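Long-range contacts in putative glycoside hydrolase (Parabacteroides distasonis ATCC 8503, PDB 3GYC), which probably hydrolyses glycosidic bonds in carbohydrates and belongs to a cellulase-like family with a TIM-barrel fold: residues E244-L248 and R275-W279; Y261-V265 and Y312-L318. One frame throughout, in Å; residues are numbered along the deposited sequence.

Contact 1. Residues E244-L248 and R275-W279; sequences EFYKL and RPGYW
F245 and W279 mark the closest backbone approach, with F245 CA and W279 CA 8.1 Å apart. E244-L248 is helical, with a kink around F245 and Y246. R275 is the N-cap residue of the helix that P276-W279 begins. At this spacing no backbone bond joins the segments. Side chains bridge the gap, and one of them reaches the opposite backbone.

That one is the W279 indole, whose CH2 lies 3.6 Å from F245 CA. F245 CG is anti to the backbone N (chi1 -174°), which puts the ring against the indole, and its edge points at the W279 face. The two form an edge-to-face pair, with planes at 89° and the F245 and W279 six-ring centroids 5.2 Å apart. F245 CD1 sits over one face of the indole, and Y278 CD2 covers the opposite face. L248 CD1 meets the indole edge, 3.8 Å from W279 CZ2.

E244 extends across the contact as a straight chain. Y278 OH donates to the syn lone pair of E244 OE1 at 2.5 Å. N241 ND2 also bonds OE1. R275 NH2 forms a salt bridge with E244 OE2 at 2.7 Å, but the hydrogen bond in it is weak and bent (124°). The R275 guanidinium also lies over the Y278 ring, with NH1 above its centre. With an alanine at E244, R275 would probably lose its carboxylate mate here, and the Y278 hydroxyl its acceptor.

W279 NE1 bonds V271 O on helix 259-273, and F245 packs on A268, V271 and Y272. The contact thus joins helices 240-249 and 276-297 beside the helix that links them.

Contact 2. Residues Y261-V265 and Y312-L318; sequences YKNVV and YKDWPLL
K313 NZ is held by the Y261 ring and by Q79 O, which accepts a hydrogen bond from it. The cation-pi contact is off-centre: NZ lies 4.1 Å from the Y261 ring centroid, 34° off the normal. K313 CE sits more squarely over the same face, 3.5 Å from that centroid. K313 CG lies between the backbone N and the carbonyl carbon (chi1 58°), and the rest of the chain is extended. It runs from the Y261 hydroxyl end back over the ring. K313 CE also lies near the rim of one W315 face.

Y261 OH hydrogen-bonds Q80 OE1. It also lies 3.0 Å from Y312 N, but the angle is too poor for a bond.

The other contacts are apolar. L318 CD1 approaches Y261 CE1 obliquely at 3.9 Å. The second branch, L318 CD2, packs 3.5 Å from V265 CG2. V264 CG1 touches this same L318 methyl and reaches Y312 CE1 at 4.0 Å. V265 CG1 rests against L317 CB at 3.8 Å, and V265 CG2 meets the W315 ring at its edge. A type II turn from W315 to L318, closed by the bond from L318 N to W315 O, carries L317 and L318 past V265.

No hydrogen bond joins the two segments, so helix 259-273 and the 312-318 loop, which follows barrel strand 301-303, meet through methyl groups and the Y261 face. The ammonium and the phenol both turn to Q79 and Q80, which brings a third part of the chain to the contact.

Overall arrangement
The chain leaves strand 231-232 and enters helix 240-249, which holds the first segment of contact 1. Helix 259-273 follows and holds the first segment of contact 2. Contact 1 then closes a loop of 26 residues at the start of helix 276-297. Strand 301-303 comes next, and contact 2 closes after it, with 46 residues between its segments. The segments alternate, so the two closures cross: helix 259-273 lies inside the first and is tied by the second to the loop before helix 321-337. Their centres are about 17 Å apart. Both strands belong to the parallel TIM barrel, and both contacts join parts of the chain that connect or follow them.

Contact 1. Residues E244-L248 and R275-W279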
ATOM      1  N   GLU A 244       8.293 -19.809  -1.600  1.00 14.33           N
ATOM      2  CA  GLU A 244       8.718 -21.032  -0.926  1.00 13.78           C
ATOM      3  C   GLU A 244       8.032 -21.240   0.414  1.00 11.72           C
ATOM      4  O   GLU A 244       7.521 -22.314   0.686  1.00 12.84           O
ATOM      5  CB  GLU A 244      10.246 -21.063  -0.731  1.00 13.76           C
ATOM      6  CG  GLU A 244      10.781 -22.350  -0.091  1.00 15.38           C
ATOM      7  CD  GLU A 244      12.251 -22.254   0.262  1.00 17.20           C
ATOM      8  OE1 GLU A 244      12.934 -21.324  -0.240  1.00 17.76           O
ATOM      9  OE2 GLU A 244      12.711 -23.081   1.069  1.00 17.83           O
ATOM     10  N   PHE A 245       8.041 -20.222   1.253  1.00 10.91           N
ATOM     11  CA  PHE A 245       7.409 -20.321   2.554  1.00 11.73           C
ATOM     12  C   PHE A 245       5.940 -20.823   2.474  1.00 11.07           C
ATOM     13  O   PHE A 245       5.541 -21.773   3.150  1.00 11.69           O
ATOM     14  CB  PHE A 245       7.431 -18.959   3.252  1.00 10.20           C
ATOM     15  CG  PHE A 245       6.926 -19.007   4.650  1.00 11.23           C
ATOM     16  CD1 PHE A 245       7.721 -19.491   5.668  1.00 11.92           C
ATOM     17  CD2 PHE A 245       5.642 -18.579   4.955  1.00 12.17           C
ATOM     18  CE1 PHE A 245       7.257 -19.555   6.967  1.00 12.85           C
ATOM     19  CE2 PHE A 245       5.171 -18.655   6.246  1.00 12.72           C
ATOM     20  CZ  PHE A 245       5.983 -19.125   7.263  1.00 13.43           C
ATOM     21  N   TYR A 246       5.157 -20.173   1.629  1.00 11.65           N
ATOM     22  CA  TYR A 246       3.751 -20.519   1.512  1.00 12.28           C
ATOM     23  C   TYR A 246       3.548 -21.899   0.869  1.00 11.97           C
ATOM     24  O   TYR A 246       2.584 -22.597   1.234  1.00 12.80           O
ATOM     25  CB  TYR A 246       2.945 -19.426   0.795  1.00 11.45           C
ATOM     26  CG  TYR A 246       2.550 -18.246   1.639  1.00 12.19           C
ATOM     27  CD1 TYR A 246       2.264 -18.392   2.981  1.00 13.34           C
ATOM     28  CD2 TYR A 246       2.318 -17.015   1.073  1.00 12.69           C
ATOM     29  CE1 TYR A 246       1.837 -17.338   3.754  1.00 12.54           C
ATOM     30  CE2 TYR A 246       1.866 -15.953   1.844  1.00 13.47           C
ATOM     31  CZ  TYR A 246       1.629 -16.142   3.192  1.00 13.75           C
ATOM     32  OH  TYR A 246       1.198 -15.144   4.004  1.00 15.79           O
ATOM     33  N   LYS A 247       4.436 -22.298  -0.040  1.00 13.05           N
ATOM     34  CA  LYS A 247       4.351 -23.642  -0.652  1.00 14.32           C
ATOM     35  C   LYS A 247       4.575 -24.675   0.438  1.00 13.95           C
ATOM     36  O   LYS A 247       3.890 -25.686   0.486  1.00 15.53           O
ATOM     37  CB  LYS A 247       5.335 -23.844  -1.808  1.00 16.50           C
ATOM     38  CG  LYS A 247       4.963 -23.087  -3.103  1.00 18.03           C
ATOM     39  CD  LYS A 247       6.073 -23.213  -4.129  1.00 19.24           C
ATOM     40  CE  LYS A 247       5.788 -22.455  -5.410  1.00 19.79           C
ATOM     41  NZ  LYS A 247       7.049 -22.304  -6.225  1.00 20.79           N
ATOM     42  N   LEU A 248       5.515 -24.402   1.334  1.00 13.26           N
ATOM     43  CA  LEU A 248       5.758 -25.289   2.468  1.00 13.15           C
ATOM     44  C   LEU A 248       4.583 -25.345   3.465  1.00 12.73           C
ATOM     45  O   LEU A 248       4.198 -26.425   3.917  1.00 13.18           O
ATOM     46  CB  LEU A 248       7.040 -24.886   3.204  1.00 12.37           C
ATOM     47  CG  LEU A 248       8.365 -25.236   2.502  1.00 10.79           C
ATOM     48  CD1 LEU A 248       9.511 -24.509   3.174  1.00  9.51           C
ATOM     49  CD2 LEU A 248       8.601 -26.752   2.447  1.00  9.70           C
ATOM     50  N   ARG A 275      14.145 -22.740  10.637  1.00 13.81           N
ATOM     51  CA  ARG A 275      15.348 -22.100  10.102  1.00 13.79           C
ATOM     52  C   ARG A 275      15.142 -20.604   9.863  1.00 13.52           C
ATOM     53  O   ARG A 275      15.167 -20.151   8.724  1.00 12.65           O
ATOM     54  CB  ARG A 275      15.768 -22.795   8.801  1.00 14.14           C
ATOM     55  CG  ARG A 275      14.649 -23.039   7.797  1.00 14.07           C
ATOM     56  CD  ARG A 275      15.207 -23.404   6.431  1.00 14.52           C
ATOM     57  NE  ARG A 275      14.146 -23.696   5.487  1.00 14.64           N
ATOM     58  CZ  ARG A 275      14.299 -23.917   4.179  1.00 16.36           C
ATOM     59  NH1 ARG A 275      15.493 -23.879   3.583  1.00 15.85           N
ATOM     60  NH2 ARG A 275      13.221 -24.173   3.442  1.00 17.29           N
ATOM     61  N   PRO A 276      15.003 -19.832  10.948  1.00 13.87           N
ATOM     62  CA  PRO A 276      14.695 -18.411  10.840  1.00 14.67           C
ATOM     63  C   PRO A 276      15.728 -17.601  10.062  1.00 14.97           C
ATOM     64  O   PRO A 276      15.360 -16.711   9.315  1.00 14.88           O
ATOM     65  CB  PRO A 276      14.580 -17.965  12.302  1.00 14.66           C
ATOM     66  CG  PRO A 276      15.377 -18.905  13.039  1.00 14.46           C
ATOM     67  CD  PRO A 276      15.231 -20.223  12.347  1.00 14.25           C
ATOM     68  N   GLY A 277      17.005 -17.934  10.211  1.00 15.48           N
ATOM     69  CA  GLY A 277      18.074 -17.268   9.468  1.00 15.93           C
ATOM     70  C   GLY A 277      17.886 -17.363   7.963  1.00 15.75           C
ATOM     71  O   GLY A 277      18.087 -16.370   7.260  1.00 14.90           O
ATOM     72  N   TYR A 278      17.475 -18.538   7.468  1.00 13.89           N
ATOM     73  CA  TYR A 278      17.243 -18.730   6.032  1.00 13.79           C
ATOM     74  C   TYR A 278      16.148 -17.804   5.510  1.00 13.41           C
ATOM     75  O   TYR A 278      16.287 -17.200   4.437  1.00 12.58           O
ATOM     76  CB  TYR A 278      16.839 -20.169   5.734  1.00 15.25           C
ATOM     77  CG  TYR A 278      16.435 -20.413   4.297  1.00 16.13           C
ATOM     78  CD1 TYR A 278      17.391 -20.586   3.313  1.00 16.49           C
ATOM     79  CD2 TYR A 278      15.086 -20.473   3.924  1.00 17.31           C
ATOM     80  CE1 TYR A 278      17.033 -20.806   1.990  1.00 16.77           C
ATOM     81  CE2 TYR A 278      14.722 -20.690   2.598  1.00 17.17           C
ATOM     82  CZ  TYR A 278      15.700 -20.867   1.643  1.00 16.51           C
ATOM     83  OH  TYR A 278      15.364 -21.101   0.333  1.00 16.16           O
ATOM     84  N   TRP A 279      15.067 -17.699   6.275  1.00 12.79           N
ATOM     85  CA  TRP A 279      13.937 -16.841   5.876  1.00 12.02           C
ATOM     86  C   TRP A 279      14.321 -15.393   5.951  1.00 13.10           C
ATOM     87  O   TRP A 279      14.010 -14.622   5.046  1.00 12.23           O
ATOM     88  CB  TRP A 279      12.710 -17.118   6.737  1.00 10.95           C
ATOM     89  CG  TRP A 279      12.238 -18.551   6.599  1.00 10.51           C
ATOM     90  CD1 TRP A 279      12.203 -19.515   7.582  1.00  9.88           C
ATOM     91  CD2 TRP A 279      11.791 -19.188   5.403  1.00  9.74           C
ATOM     92  NE1 TRP A 279      11.711 -20.686   7.074  1.00  9.96           N
ATOM     93  CE2 TRP A 279      11.451 -20.514   5.739  1.00  8.98           C
ATOM     94  CE3 TRP A 279      11.621 -18.760   4.085  1.00  9.00           C
ATOM     95  CZ2 TRP A 279      10.978 -21.419   4.799  1.00  9.58           C
ATOM     96  CZ3 TRP A 279      11.141 -19.665   3.157  1.00  9.55           C
ATOM     97  CH2 TRP A 279      10.833 -20.976   3.515  1.00  9.65           C
TER

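Contact 2. Residues Y261-V265 and Y312-L318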
ATOM      1  N   TYR A 261      -6.117 -20.938   5.933  1.00 11.10           N
ATOM      2  CA  TYR A 261      -5.729 -20.465   7.261  1.00 11.93           C
ATOM      3  C   TYR A 261      -5.470 -21.592   8.246  1.00 11.07           C
ATOM      4  O   TYR A 261      -4.641 -21.453   9.177  1.00 10.61           O
ATOM      5  CB  TYR A 261      -6.726 -19.484   7.864  1.00 12.97           C
ATOM      6  CG  TYR A 261      -6.300 -18.032   7.729  1.00 12.21           C
ATOM      7  CD1 TYR A 261      -5.196 -17.565   8.416  1.00 12.17           C
ATOM      8  CD2 TYR A 261      -6.991 -17.144   6.939  1.00 12.02           C
ATOM      9  CE1 TYR A 261      -4.771 -16.292   8.300  1.00 13.08           C
ATOM     10  CE2 TYR A 261      -6.573 -15.819   6.829  1.00 12.07           C
ATOM     11  CZ  TYR A 261      -5.488 -15.391   7.539  1.00 12.88           C
ATOM     12  OH  TYR A 261      -5.030 -14.105   7.467  1.00 10.56           O
ATOM     13  N   LYS A 262      -6.189 -22.689   8.080  1.00  9.39           N
ATOM     14  CA  LYS A 262      -5.947 -23.840   8.932  1.00 10.85           C
ATOM     15  C   LYS A 262      -4.501 -24.353   8.731  1.00 10.90           C
ATOM     16  O   LYS A 262      -3.886 -24.822   9.669  1.00 10.17           O
ATOM     17  CB  LYS A 262      -6.971 -24.951   8.687  1.00  9.78           C
ATOM     18  CG  LYS A 262      -8.343 -24.651   9.296  1.00  9.20           C
ATOM     19  CD  LYS A 262      -9.362 -25.739   8.888  1.00 10.59           C
ATOM     20  CE  LYS A 262     -10.727 -25.514   9.462  1.00 10.67           C
ATOM     21  NZ  LYS A 262     -10.787 -25.668  10.943  1.00 11.62           N
ATOM     22  N   ASN A 263      -3.988 -24.266   7.515  1.00 11.14           N
ATOM     23  CA  ASN A 263      -2.591 -24.655   7.245  1.00 12.35           C
ATOM     24  C   ASN A 263      -1.628 -23.632   7.864  1.00 11.84           C
ATOM     25  O   ASN A 263      -0.564 -23.997   8.289  1.00 12.19           O
ATOM     26  CB  ASN A 263      -2.338 -24.755   5.750  1.00 11.74           C
ATOM     27  CG  ASN A 263      -2.972 -25.957   5.150  1.00 11.78           C
ATOM     28  OD1 ASN A 263      -3.342 -26.863   5.857  1.00 12.23           O
ATOM     29  ND2 ASN A 263      -3.107 -25.978   3.852  1.00 11.33           N
ATOM     30  N   VAL A 264      -2.006 -22.359   7.899  1.00 10.99           N
ATOM     31  CA  VAL A 264      -1.144 -21.330   8.520  1.00 11.21           C
ATOM     32  C   VAL A 264      -1.006 -21.659  10.022  1.00 12.04           C
ATOM     33  O   VAL A 264       0.115 -21.669  10.581  1.00 10.93           O
ATOM     34  CB  VAL A 264      -1.670 -19.888   8.277  1.00 12.12           C
ATOM     35  CG1 VAL A 264      -0.820 -18.843   9.036  1.00 12.22           C
ATOM     36  CG2 VAL A 264      -1.661 -19.577   6.791  1.00 11.54           C
ATOM     37  N   VAL A 265      -2.129 -21.986  10.664  1.00 10.97           N
ATOM     38  CA  VAL A 265      -2.133 -22.349  12.083  1.00 11.69           C
ATOM     39  C   VAL A 265      -1.234 -23.560  12.355  1.00 11.90           C
ATOM     40  O   VAL A 265      -0.401 -23.547  13.283  1.00 14.08           O
ATOM     41  CB  VAL A 265      -3.584 -22.613  12.627  1.00 11.54           C
ATOM     42  CG1 VAL A 265      -3.544 -23.314  14.006  1.00 11.07           C
ATOM     43  CG2 VAL A 265      -4.416 -21.288  12.673  1.00 10.25           C
ATOM     44  N   TYR A 312      -2.605 -12.353   7.601  1.00 10.06           N
ATOM     45  CA  TYR A 312      -2.568 -12.767   8.988  1.00 11.21           C
ATOM     46  C   TYR A 312      -3.696 -12.065   9.657  1.00 10.74           C
ATOM     47  O   TYR A 312      -4.223 -11.115   9.116  1.00 10.45           O
ATOM     48  CB  TYR A 312      -1.258 -12.329   9.675  1.00 11.86           C
ATOM     49  CG  TYR A 312      -0.770 -13.349  10.728  1.00 10.78           C
ATOM     50  CD1 TYR A 312      -0.406 -14.639  10.342  1.00 11.07           C
ATOM     51  CD2 TYR A 312      -0.636 -13.013  12.077  1.00 12.04           C
ATOM     52  CE1 TYR A 312       0.113 -15.588  11.255  1.00 11.48           C
ATOM     53  CE2 TYR A 312      -0.124 -13.963  13.022  1.00 11.24           C
ATOM     54  CZ  TYR A 312       0.234 -15.275  12.596  1.00 11.28           C
ATOM     55  OH  TYR A 312       0.761 -16.230  13.487  1.00 10.08           O
ATOM     56  N   LYS A 313      -4.094 -12.543  10.815  1.00 11.53           N
ATOM     57  CA  LYS A 313      -5.202 -11.927  11.538  1.00 12.47           C
ATOM     58  C   LYS A 313      -5.193 -12.394  12.976  1.00 13.46           C
ATOM     59  O   LYS A 313      -4.535 -13.358  13.308  1.00 12.71           O
ATOM     60  CB  LYS A 313      -6.560 -12.302  10.902  1.00 13.72           C
ATOM     61  CG  LYS A 313      -6.868 -13.779  10.829  1.00 14.72           C
ATOM     62  CD  LYS A 313      -8.064 -14.046   9.898  1.00 14.25           C
ATOM     63  CE  LYS A 313      -8.427 -15.502   9.782  1.00 13.99           C
ATOM     64  NZ  LYS A 313      -9.615 -15.709   8.881  1.00 11.19           N
ATOM     65  N   ASP A 314      -5.922 -11.677  13.821  1.00 13.34           N
ATOM     66  CA  ASP A 314      -6.176 -12.112  15.186  1.00 11.58           C
ATOM     67  C   ASP A 314      -6.994 -13.404  15.098  1.00 11.65           C
ATOM     68  O   ASP A 314      -8.070 -13.418  14.507  1.00 12.19           O
ATOM     69  CB  ASP A 314      -6.983 -11.062  15.923  1.00 12.07           C
ATOM     70  CG  ASP A 314      -6.206  -9.783  16.171  1.00 13.29           C
ATOM     71  OD1 ASP A 314      -4.949  -9.824  16.290  1.00 11.90           O
ATOM     72  OD2 ASP A 314      -6.885  -8.723  16.307  1.00 14.89           O
ATOM     73  N   TRP A 315      -6.537 -14.472  15.726  1.00  9.74           N
ATOM     74  CA  TRP A 315      -7.189 -15.759  15.550  1.00 10.49           C
ATOM     75  C   TRP A 315      -6.712 -16.712  16.619  1.00  9.91           C
ATOM     76  O   TRP A 315      -5.619 -16.535  17.122  1.00 11.60           O
ATOM     77  CB  TRP A 315      -6.762 -16.296  14.193  1.00  9.34           C
ATOM     78  CG  TRP A 315      -7.676 -17.258  13.533  1.00 10.14           C
ATOM     79  CD1 TRP A 315      -7.384 -18.537  13.183  1.00 10.90           C
ATOM     80  CD2 TRP A 315      -9.009 -17.011  13.040  1.00 11.71           C
ATOM     81  NE1 TRP A 315      -8.446 -19.114  12.543  1.00  9.74           N
ATOM     82  CE2 TRP A 315      -9.458 -18.207  12.442  1.00 11.06           C
ATOM     83  CE3 TRP A 315      -9.870 -15.912  13.056  1.00  9.31           C
ATOM     84  CZ2 TRP A 315     -10.711 -18.324  11.855  1.00 11.85           C
ATOM     85  CZ3 TRP A 315     -11.122 -16.041  12.483  1.00 12.50           C
ATOM     86  CH2 TRP A 315     -11.543 -17.242  11.907  1.00 11.47           C
ATOM     87  N   PRO A 316      -7.536 -17.697  16.992  1.00 10.12           N
ATOM     88  CA  PRO A 316      -7.002 -18.684  17.892  1.00  9.39           C
ATOM     89  C   PRO A 316      -5.771 -19.396  17.294  1.00 10.82           C
ATOM     90  O   PRO A 316      -5.759 -19.811  16.131  1.00 10.34           O
ATOM     91  CB  PRO A 316      -8.164 -19.713  18.037  1.00  7.89           C
ATOM     92  CG  PRO A 316      -8.966 -19.540  16.809  1.00 10.18           C
ATOM     93  CD  PRO A 316      -8.928 -18.024  16.612  1.00  9.69           C
ATOM     94  N   LEU A 317      -4.758 -19.530  18.129  1.00 10.80           N
ATOM     95  CA  LEU A 317      -3.537 -20.242  17.801  1.00 11.71           C
ATOM     96  C   LEU A 317      -2.636 -19.526  16.777  1.00 10.57           C
ATOM     97  O   LEU A 317      -1.626 -20.093  16.354  1.00 13.00           O
ATOM     98  CB  LEU A 317      -3.845 -21.686  17.402  1.00 10.63           C
ATOM     99  CG  LEU A 317      -4.634 -22.585  18.379  1.00 10.59           C
ATOM    100  CD1 LEU A 317      -4.941 -23.905  17.686  1.00  9.62           C
ATOM    101  CD2 LEU A 317      -3.887 -22.863  19.685  1.00 10.24           C
ATOM    102  N   LEU A 318      -2.954 -18.292  16.399  1.00 11.54           N
ATOM    103  CA  LEU A 318      -2.004 -17.521  15.595  1.00 12.20           C
ATOM    104  C   LEU A 318      -1.231 -16.552  16.522  1.00 13.91           C
ATOM    105  O   LEU A 318      -1.784 -15.594  17.080  1.00 15.73           O
ATOM    106  CB  LEU A 318      -2.627 -16.783  14.392  1.00 12.39           C
ATOM    107  CG  LEU A 318      -3.144 -17.641  13.209  1.00 11.28           C
ATOM    108  CD1 LEU A 318      -3.653 -16.752  12.028  1.00 10.04           C
ATOM    109  CD2 LEU A 318      -2.085 -18.617  12.697  1.00  8.78           C
TER